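Local structure of putative uncharacterized protein tcp24 (Actinoplanes teichomyceticus, 4Q38) at residues G26-E37 with P108-Y116; D255-T263 with A317-W328. The protein transfers long aliphatic acyl groups from acyl-CoA to the amino sugar of teicoplanin-type glycopeptide antibiotics, working as an N-acyltransferase. One frame throughout, in Å; residues are numbered along the deposited sequence.

From the N terminus, the chain first forms helix 18-25 and helix 32-41, then runs through further helices before 108-116 comes back across 26-37; contact 1 thereby closes a mostly helical, strand-free excursion of 70 residues in the N-terminal half. The chain next completes that half and builds the mixed sheet of the GNAT-like domain. After strand 246-251 it enters 255-263, and 53 residues later 317-328 returns to it, so contact 2 ties the later part of helix 313-323 and the chain just after it to a short 3-10 segment near the coenzyme A site. The two closures follow in series, neither nesting nor crossing, with nearest atoms about 22 Å apart.

Contact 1 of 2, residues G26-E37 with P108-Y116; sequences GLEERTAAWLTE and PRGGPPLPY
Trp-34 and Leu-27 pack on a proline-rich loop, 108-116, which runs without regular structure along helix 32-41 and the loop that leads into it, in the helical N-terminal half. Pro-112 sits between them: its CD lies 3.5 Å from CD1 of Trp-34, while its CG meets CD2 of Leu-27 at 3.8 Å. Such rigid rings suit a loop that must offer apolar surface without helix or strand. With CG anti to the backbone N (chi1 173°), the indole of Trp-34 reaches the loop, and its NE1 comes 3.6 Å from CA of Gly-111, whose positive phi suits glycine and which lets the indole lie close to the main chain. At the far end Arg-109 lays one guanidinium face over CZ3 of Trp-34, the planes 73° apart, and grips Glu-37 end-on. NH1 binds OE1 at 2.8 Å and NH2 binds OE2 at 2.8 Å, each carboxylate oxygen accepting on its syn lone pair. Arg-99 also bridges to Glu-37 OE2, so this carboxylate probably offsets the charge of two neighbouring arginines. At the other end CG of Pro-115 rests 3.4 Å from O of Gly-26, whose positive phi makes it the C-prime residue of the Schellman motif that ends helix 18-25.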
loop_
_atom_site.group_PDB
_atom_site.type_symbol
_atom_site.label_atom_id
_atom_site.label_comp_id
_atom_site.label_asym_id
_atom_site.label_seq_id
_atom_site.Cartn_x
_atom_site.Cartn_y
_atom_site.Cartn_z
ATOM N N GLY A 26 12.745 -19.664 -7.768
ATOM C CA GLY A 26 14.005 -19.058 -7.340
ATOM C C GLY A 26 13.884 -18.346 -6.007
ATOM O O GLY A 26 14.681 -17.463 -5.698
ATOM N N LEU A 27 12.885 -18.743 -5.220
ATOM C CA LEU A 27 12.604 -18.129 -3.920
ATOM C C LEU A 27 13.592 -18.594 -2.843
ATOM O O LEU A 27 13.998 -19.760 -2.830
ATOM C CB LEU A 27 11.151 -18.410 -3.504
ATOM C CG LEU A 27 10.091 -17.615 -4.285
ATOM C CD1 LEU A 27 8.708 -18.232 -4.138
ATOM C CD2 LEU A 27 10.084 -16.140 -3.889
ATOM N N GLU A 28 13.983 -17.677 -1.958
ATOM C CA GLU A 28 14.956 -17.973 -0.899
ATOM C C GLU A 28 14.454 -19.000 0.116
ATOM O O GLU A 28 13.244 -19.201 0.266
ATOM C CB GLU A 28 15.405 -16.695 -0.185
ATOM C CG GLU A 28 16.820 -16.245 -0.537
ATOM C CD GLU A 28 16.876 -15.048 -1.472
ATOM O OE1 GLU A 28 15.817 -14.606 -1.962
ATOM O OE2 GLU A 28 17.994 -14.541 -1.712
ATOM N N GLU A 29 15.393 -19.637 0.817
ATOM C CA GLU A 29 15.077 -20.695 1.782
ATOM C C GLU A 29 14.149 -20.236 2.904
ATOM O O GLU A 29 13.327 -21.013 3.381
ATOM C CB GLU A 29 16.356 -21.297 2.372
ATOM C CG GLU A 29 17.166 -22.109 1.371
ATOM C CD GLU A 29 18.155 -23.052 2.035
ATOM O OE1 GLU A 29 17.950 -24.283 1.941
ATOM O OE2 GLU A 29 19.130 -22.565 2.653
ATOM N N ARG A 30 14.276 -18.976 3.311
ATOM C CA ARG A 30 13.445 -18.428 4.384
ATOM C C ARG A 30 11.946 -18.416 4.039
ATOM O O ARG A 30 11.104 -18.418 4.940
ATOM C CB ARG A 30 13.929 -17.028 4.783
ATOM C CG ARG A 30 13.458 -15.912 3.865
ATOM C CD ARG A 30 14.125 -14.586 4.188
ATOM N NE ARG A 30 15.444 -14.478 3.562
ATOM C CZ ARG A 30 15.660 -14.079 2.308
ATOM N NH1 ARG A 30 14.646 -13.745 1.517
ATOM N NH2 ARG A 30 16.902 -14.014 1.842
ATOM N N THR A 31 11.618 -18.421 2.743
ATOM C CA THR A 31 10.220 -18.402 2.300
ATOM C C THR A 31 9.524 -19.755 2.485
ATOM O O THR A 31 8.306 -19.857 2.313
ATOM C CB THR A 31 10.058 -17.914 0.831
ATOM O OG1 THR A 31 10.588 -18.889 -0.077
ATOM C CG2 THR A 31 10.754 -16.574 0.614
ATOM N N ALA A 32 10.296 -20.781 2.847
ATOM C CA ALA A 32 9.773 -22.141 3.019
ATOM C C ALA A 32 8.585 -22.239 3.984
ATOM O O ALA A 32 7.598 -22.926 3.691
ATOM C CB ALA A 32 10.890 -23.098 3.439
ATOM N N ALA A 33 8.687 -21.562 5.129
ATOM C CA ALA A 33 7.616 -21.561 6.133
ATOM C C ALA A 33 6.309 -21.026 5.550
ATOM O O ALA A 33 5.244 -21.619 5.734
ATOM C CB ALA A 33 8.028 -20.749 7.357
ATOM N N TRP A 34 6.404 -19.904 4.835
ATOM C CA TRP A 34 5.257 -19.304 4.149
ATOM C C TRP A 34 4.649 -20.269 3.166
ATOM O O TRP A 34 3.430 -20.463 3.129
ATOM C CB TRP A 34 5.698 -18.015 3.455
ATOM C CG TRP A 34 4.660 -17.367 2.566
ATOM C CD1 TRP A 34 4.715 -17.199 1.181
ATOM C CD2 TRP A 34 3.389 -16.757 2.974
ATOM N NE1 TRP A 34 3.597 -16.553 0.720
ATOM C CE2 TRP A 34 2.760 -16.257 1.741
ATOM C CE3 TRP A 34 2.727 -16.584 4.193
ATOM C CZ2 TRP A 34 1.527 -15.620 1.750
ATOM C CZ3 TRP A 34 1.482 -15.933 4.187
ATOM C CH2 TRP A 34 0.898 -15.468 2.994
ATOM N N LEU A 35 5.502 -20.901 2.371
ATOM C CA LEU A 35 5.051 -21.817 1.328
ATOM C C LEU A 35 4.416 -23.086 1.896
ATOM O O LEU A 35 3.447 -23.607 1.335
ATOM C CB LEU A 35 6.207 -22.136 0.381
ATOM C CG LEU A 35 6.678 -20.927 -0.435
ATOM C CD1 LEU A 35 7.994 -21.225 -1.137
ATOM C CD2 LEU A 35 5.622 -20.506 -1.441
ATOM N N THR A 36 4.946 -23.559 3.023
ATOM C CA THR A 36 4.320 -24.664 3.758
ATOM C C THR A 36 2.936 -24.246 4.239
ATOM O O THR A 36 1.962 -24.991 4.086
ATOM C CB THR A 36 5.193 -25.101 4.954
ATOM O OG1 THR A 36 6.459 -25.543 4.462
ATOM C CG2 THR A 36 4.541 -26.236 5.745
ATOM N N GLU A 37 2.848 -23.044 4.798
ATOM C CA GLU A 37 1.564 -22.523 5.255
ATOM C C GLU A 37 0.567 -22.463 4.099
ATOM O O GLU A 37 -0.589 -22.849 4.256
ATOM C CB GLU A 37 1.723 -21.152 5.919
ATOM C CG GLU A 37 0.451 -20.658 6.602
ATOM C CD GLU A 37 0.574 -19.258 7.174
ATOM O OE1 GLU A 37 1.702 -18.723 7.256
ATOM O OE2 GLU A 37 -0.472 -18.693 7.554
ATOM N N PRO A 108 -0.464 -8.045 7.625
ATOM C CA PRO A 108 -0.560 -7.821 6.171
ATOM C C PRO A 108 0.417 -8.675 5.341
ATOM O O PRO A 108 1.374 -8.147 4.768
ATOM C CB PRO A 108 -0.211 -6.337 6.032
ATOM C CG PRO A 108 0.682 -6.038 7.198
ATOM C CD PRO A 108 0.185 -6.910 8.321
ATOM N N ARG A 109 0.165 -9.972 5.241
ATOM C CA ARG A 109 1.112 -10.855 4.552
ATOM C C ARG A 109 0.699 -11.092 3.095
ATOM O O ARG A 109 -0.218 -11.855 2.814
ATOM C CB ARG A 109 1.303 -12.156 5.344
ATOM C CG ARG A 109 1.893 -11.918 6.735
ATOM C CD ARG A 109 2.333 -13.213 7.409
ATOM N NE ARG A 109 1.191 -14.054 7.757
ATOM C CZ ARG A 109 1.223 -15.384 7.838
ATOM N NH1 ARG A 109 2.351 -16.053 7.601
ATOM N NH2 ARG A 109 0.121 -16.047 8.161
ATOM N N GLY A 110 1.360 -10.399 2.174
ATOM C CA GLY A 110 1.035 -10.524 0.744
ATOM C C GLY A 110 1.877 -11.567 0.031
ATOM O O GLY A 110 1.626 -11.891 -1.136
ATOM N N GLY A 111 2.880 -12.092 0.732
ATOM C CA GLY A 111 3.824 -13.035 0.136
ATOM C C GLY A 111 5.052 -12.321 -0.399
ATOM O O GLY A 111 5.051 -11.096 -0.533
ATOM N N PRO A 112 6.118 -13.083 -0.713
ATOM C CA PRO A 112 7.361 -12.480 -1.186
ATOM C C PRO A 112 7.264 -11.982 -2.633
ATOM O O PRO A 112 6.402 -12.442 -3.387
ATOM C CB PRO A 112 8.356 -13.642 -1.111
ATOM C CG PRO A 112 7.507 -14.847 -1.342
ATOM C CD PRO A 112 6.223 -14.547 -0.613
ATOM N N PRO A 113 8.145 -11.048 -3.018
ATOM C CA PRO A 113 8.277 -10.707 -4.435
ATOM C C PRO A 113 8.926 -11.891 -5.189
ATOM O O PRO A 113 9.686 -12.653 -4.589
ATOM C CB PRO A 113 9.223 -9.505 -4.407
ATOM C CG PRO A 113 10.034 -9.691 -3.171
ATOM C CD PRO A 113 9.103 -10.304 -2.170
ATOM N N LEU A 114 8.610 -12.059 -6.470
ATOM C CA LEU A 114 9.228 -13.122 -7.270
ATOM C C LEU A 114 10.471 -12.603 -7.988
ATOM O O LEU A 114 10.445 -11.505 -8.547
ATOM C CB LEU A 114 8.226 -13.707 -8.277
ATOM C CG LEU A 114 6.988 -14.442 -7.739
ATOM C CD1 LEU A 114 6.272 -15.174 -8.875
ATOM C CD2 LEU A 114 7.358 -15.410 -6.621
ATOM N N PRO A 115 11.572 -13.382 -7.966
ATOM C CA PRO A 115 12.788 -12.999 -8.689
ATOM C C PRO A 115 12.486 -12.680 -10.161
ATOM O O PRO A 115 11.728 -13.405 -10.799
ATOM C CB PRO A 115 13.664 -14.248 -8.574
ATOM C CG PRO A 115 13.235 -14.891 -7.294
ATOM C CD PRO A 115 11.766 -14.597 -7.147
ATOM N N TYR A 116 13.070 -11.610 -10.686
ATOM C CA TYR A 116 12.678 -11.094 -12.006
ATOM C C TYR A 116 13.218 -11.947 -13.164
ATOM O O TYR A 116 12.888 -11.701 -14.319
ATOM C CB TYR A 116 13.073 -9.616 -12.173
ATOM C CG TYR A 116 12.235 -8.635 -11.355
ATOM C CD1 TYR A 116 11.260 -9.094 -10.463
ATOM C CD2 TYR A 116 12.443 -7.251 -11.451
ATOM C CE1 TYR A 116 10.494 -8.211 -9.710
ATOM C CE2 TYR A 116 11.682 -6.357 -10.696
ATOM C CZ TYR A 116 10.709 -6.849 -9.825
ATOM O OH TYR A 116 9.937 -5.995 -9.057
#

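Contact 2 of 2, residues D255-T263 with A317-W328; sequences DPQLEEYLT and AVIAHLKAGRHW
Tyr-261 is wedged against Ala-317 and Trp-328, the centre of an aromatic cluster with His-321 that joins the end of a 3-10 segment, 256-260, and the residue after it to helix 313-323 in the GNAT-like C-terminal domain. The closest apolar approach is CB of Tyr-261 to CB of Ala-317, 3.4 Å; the small alanine lets the two backbones come near. Farther along the phenol, CD2 meets CH2 of Trp-328 at 3.7 Å, the tyrosine plane inclined 54° to the six-membered ring. On the neighbouring indole atom, CZ3, CD2 of Leu-258 touches at 3.5 Å. This leucine also packs on Ile-268 and Trp-252 of the coenzyme A site and, with its side chain about 7 Å from the coenzyme A, links the cluster to residues of that site.

Outside this apolar layer, Glu-260 and Arg-326 join the segments by a salt bridge. The arginine, bent at chi3 (67°), presents NH1 and NH2 end-on: NH1 reaches OE1 at 2.7 Å and NH2 reaches OE2 at 3.0 Å, both nearly straight and in the guanidinium plane. The flat imidazole of His-321 fits between CB of Arg-326 on one face and the indole of Trp-328 on the other, and its outer rim comes over one face of the guanidinium.

Two turns hold these groups in place. Asp-255 OD1 accepts from the backbone N of Gln-257, an Asx turn at the start of the 3-10 segment, and its OD2 takes the N-H of His-329. After helix 313-323, Gly-325 ends the helix in a Schellman motif, its positive phi suiting glycine, and the chain turns back to bring Arg-326 and Trp-328 round. The indole is finally fixed by Trp-328 NE1, which donates to O of Val-318 at 3.2 Å, in the ring plane.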
loop_
_atom_site.group_PDB
_atom_site.type_symbol
_atom_site.label_atom_id
_atom_site.label_comp_id
_atom_site.label_asym_id
_atom_site.label_seq_id
_atom_site.Cartn_x
_atom_site.Cartn_y
_atom_site.Cartn_z
ATOM N N ASP A 255 7.328 14.804 11.474
ATOM C CA ASP A 255 8.617 15.176 12.066
ATOM C C ASP A 255 8.736 16.696 12.193
ATOM O O ASP A 255 8.830 17.393 11.189
ATOM C CB ASP A 255 9.762 14.642 11.213
ATOM C CG ASP A 255 11.137 14.815 11.877
ATOM O OD1 ASP A 255 11.266 15.585 12.859
ATOM O OD2 ASP A 255 12.090 14.161 11.406
ATOM N N PRO A 256 8.728 17.215 13.429
ATOM C CA PRO A 256 8.819 18.680 13.621
ATOM C C PRO A 256 10.117 19.301 13.094
ATOM O O PRO A 256 10.192 20.515 12.935
ATOM C CB PRO A 256 8.739 18.848 15.144
ATOM C CG PRO A 256 8.209 17.557 15.659
ATOM C CD PRO A 256 8.694 16.498 14.714
ATOM N N GLN A 257 11.121 18.480 12.799
ATOM C CA GLN A 257 12.358 18.984 12.192
ATOM C C GLN A 257 12.147 19.628 10.825
ATOM O O GLN A 257 12.986 20.396 10.376
ATOM C CB GLN A 257 13.392 17.878 12.064
ATOM C CG GLN A 257 13.953 17.380 13.383
ATOM C CD GLN A 257 14.929 16.242 13.161
ATOM O OE1 GLN A 257 14.556 15.186 12.638
ATOM N NE2 GLN A 257 16.184 16.454 13.535
ATOM N N LEU A 258 11.033 19.301 10.164
ATOM C CA LEU A 258 10.693 19.895 8.871
ATOM C C LEU A 258 10.505 21.407 8.965
ATOM O O LEU A 258 10.685 22.124 7.979
ATOM C CB LEU A 258 9.412 19.263 8.310
ATOM C CG LEU A 258 9.529 17.829 7.810
ATOM C CD1 LEU A 258 8.136 17.229 7.626
ATOM C CD2 LEU A 258 10.340 17.779 6.522
ATOM N N GLU A 259 10.139 21.877 10.153
ATOM C CA GLU A 259 9.891 23.304 10.401
ATOM C C GLU A 259 11.125 24.180 10.181
ATOM O O GLU A 259 10.997 25.363 9.871
ATOM C CB GLU A 259 9.331 23.506 11.809
ATOM C CG GLU A 259 7.939 22.911 12.000
ATOM C CD GLU A 259 7.659 22.466 13.430
ATOM O OE1 GLU A 259 6.780 21.593 13.597
ATOM O OE2 GLU A 259 8.311 22.969 14.384
ATOM N N GLU A 260 12.307 23.583 10.319
ATOM C CA GLU A 260 13.574 24.244 9.988
ATOM C C GLU A 260 13.687 24.616 8.510
ATOM O O GLU A 260 14.403 25.553 8.160
ATOM C CB GLU A 260 14.757 23.344 10.345
ATOM C CG GLU A 260 15.098 23.320 11.827
ATOM C CD GLU A 260 16.479 22.766 12.116
ATOM O OE1 GLU A 260 16.616 22.063 13.135
ATOM O OE2 GLU A 260 17.428 23.031 11.341
ATOM N N TYR A 261 12.991 23.875 7.648
ATOM C CA TYR A 261 13.252 23.939 6.208
ATOM C C TYR A 261 12.060 24.403 5.387
ATOM O O TYR A 261 12.227 25.125 4.410
ATOM C CB TYR A 261 13.720 22.578 5.690
ATOM C CG TYR A 261 14.919 22.016 6.412
ATOM C CD1 TYR A 261 16.219 22.345 6.008
ATOM C CD2 TYR A 261 14.763 21.156 7.496
ATOM C CE1 TYR A 261 17.323 21.834 6.670
ATOM C CE2 TYR A 261 15.862 20.638 8.161
ATOM C CZ TYR A 261 17.138 20.985 7.742
ATOM O OH TYR A 261 18.228 20.472 8.397
ATOM N N LEU A 262 10.863 23.983 5.780
ATOM C CA LEU A 262 9.660 24.308 5.025
ATOM C C LEU A 262 9.047 25.588 5.547
ATOM O O LEU A 262 9.101 25.862 6.746
ATOM C CB LEU A 262 8.649 23.164 5.092
ATOM C CG LEU A 262 9.134 21.805 4.573
ATOM C CD1 LEU A 262 8.056 20.743 4.760
ATOM C CD2 LEU A 262 9.576 21.885 3.118
ATOM N N THR A 263 8.464 26.369 4.646
ATOM C CA THR A 263 7.903 27.657 5.029
ATOM C C THR A 263 6.432 27.544 5.412
ATOM O O THR A 263 5.862 26.448 5.444
ATOM C CB THR A 263 8.130 28.741 3.951
ATOM O OG1 THR A 263 7.754 28.234 2.669
ATOM C CG2 THR A 263 9.601 29.150 3.902
ATOM N N ALA A 317 15.537 20.177 1.371
ATOM C CA ALA A 317 15.523 19.954 2.814
ATOM C C ALA A 317 16.042 18.581 3.210
ATOM O O ALA A 317 16.939 18.475 4.056
ATOM C CB ALA A 317 14.120 20.167 3.368
ATOM N N VAL A 318 15.483 17.525 2.605
ATOM C CA VAL A 318 15.860 16.159 2.971
ATOM C C VAL A 318 17.370 15.957 2.828
ATOM O O VAL A 318 18.007 15.359 3.700
ATOM C CB VAL A 318 15.103 15.079 2.152
ATOM C CG1 VAL A 318 15.594 13.684 2.528
ATOM C CG2 VAL A 318 13.603 15.181 2.382
ATOM N N ILE A 319 17.927 16.458 1.729
ATOM C CA ILE A 319 19.351 16.273 1.426
ATOM C C ILE A 319 20.238 17.158 2.311
ATOM O O ILE A 319 21.230 16.682 2.870
ATOM C CB ILE A 319 19.647 16.495 -0.081
ATOM C CG1 ILE A 319 18.916 15.446 -0.943
ATOM C CG2 ILE A 319 21.144 16.485 -0.367
ATOM C CD1 ILE A 319 19.159 14.001 -0.549
ATOM N N ALA A 320 19.871 18.432 2.441
ATOM C CA ALA A 320 20.598 19.362 3.320
ATOM C C ALA A 320 20.744 18.787 4.731
ATOM O O ALA A 320 21.849 18.704 5.260
ATOM C CB ALA A 320 19.910 20.719 3.355
ATOM N N HIS A 321 19.626 18.367 5.321
ATOM C CA HIS A 321 19.606 17.775 6.661
ATOM C C HIS A 321 20.519 16.577 6.782
ATOM O O HIS A 321 21.292 16.465 7.746
ATOM C CB HIS A 321 18.172 17.399 7.019
ATOM C CG HIS A 321 17.925 17.183 8.493
ATOM N ND1 HIS A 321 17.636 15.973 9.008
ATOM C CD2 HIS A 321 17.882 18.081 9.556
ATOM C CE1 HIS A 321 17.434 16.088 10.338
ATOM N NE2 HIS A 321 17.586 17.379 10.671
ATOM N N LEU A 322 20.444 15.671 5.804
ATOM C CA LEU A 322 21.281 14.474 5.794
ATOM C C LEU A 322 22.767 14.793 5.585
ATOM O O LEU A 322 23.621 14.200 6.238
ATOM C CB LEU A 322 20.802 13.467 4.738
ATOM C CG LEU A 322 19.482 12.724 4.980
ATOM C CD1 LEU A 322 18.979 12.073 3.695
ATOM C CD2 LEU A 322 19.622 11.697 6.089
ATOM N N LYS A 323 23.071 15.717 4.676
ATOM C CA LYS A 323 24.462 16.129 4.446
ATOM C C LYS A 323 25.091 16.730 5.705
ATOM O O LYS A 323 26.292 16.587 5.925
ATOM C CB LYS A 323 24.567 17.112 3.276
ATOM C CG LYS A 323 24.546 16.448 1.908
ATOM C CD LYS A 323 24.865 17.437 0.797
ATOM C CE LYS A 323 24.986 16.730 -0.545
ATOM N NZ LYS A 323 25.330 17.669 -1.648
ATOM N N ALA A 324 24.268 17.377 6.532
ATOM C CA ALA A 324 24.730 18.008 7.767
ATOM C C ALA A 324 24.994 17.003 8.892
ATOM O O ALA A 324 25.385 17.391 9.993
ATOM C CB ALA A 324 23.743 19.081 8.222
ATOM N N GLY A 325 24.788 15.719 8.610
ATOM C CA GLY A 325 25.022 14.665 9.591
ATOM C C GLY A 325 23.826 14.425 10.495
ATOM O O GLY A 325 23.949 13.787 11.539
ATOM N N ARG A 326 22.663 14.922 10.084
ATOM C CA ARG A 326 21.458 14.833 10.904
ATOM C C ARG A 326 20.472 13.795 10.349
ATOM O O ARG A 326 20.638 13.324 9.224
ATOM C CB ARG A 326 20.831 16.224 11.054
ATOM C CG ARG A 326 21.836 17.266 11.545
ATOM C CD ARG A 326 21.292 18.676 11.438
ATOM N NE ARG A 326 20.178 18.872 12.361
ATOM C CZ ARG A 326 19.384 19.931 12.353
ATOM N NH1 ARG A 326 18.392 20.014 13.233
ATOM N NH2 ARG A 326 19.577 20.906 11.470
ATOM N N HIS A 327 19.468 13.429 11.149
ATOM C CA HIS A 327 18.561 12.322 10.813
ATOM C C HIS A 327 17.105 12.692 10.886
ATOM O O HIS A 327 16.697 13.516 11.716
ATOM C CB HIS A 327 18.830 11.102 11.695
ATOM C CG HIS A 327 20.228 10.541 11.550
ATOM N ND1 HIS A 327 21.109 10.512 12.572
ATOM C CD2 HIS A 327 20.887 10.001 10.449
ATOM C CE1 HIS A 327 22.271 9.975 12.147
ATOM N NE2 HIS A 327 22.136 9.665 10.849
ATOM N N TRP A 328 16.321 12.070 10.008
ATOM C CA TRP A 328 14.872 12.252 9.948
ATOM C C TRP A 328 14.189 11.156 10.715
ATOM O O TRP A 328 14.664 10.020 10.730
ATOM C CB TRP A 328 14.404 12.246 8.502
ATOM C CG TRP A 328 14.891 13.417 7.674
ATOM C CD1 TRP A 328 15.882 13.418 6.693
ATOM C CD2 TRP A 328 14.406 14.802 7.725
ATOM N NE1 TRP A 328 16.033 14.672 6.146
ATOM C CE2 TRP A 328 15.179 15.548 6.725
ATOM C CE3 TRP A 328 13.437 15.476 8.469
ATOM C CZ2 TRP A 328 14.975 16.906 6.499
ATOM C CZ3 TRP A 328 13.249 16.843 8.238
ATOM C CH2 TRP A 328 13.996 17.540 7.274
#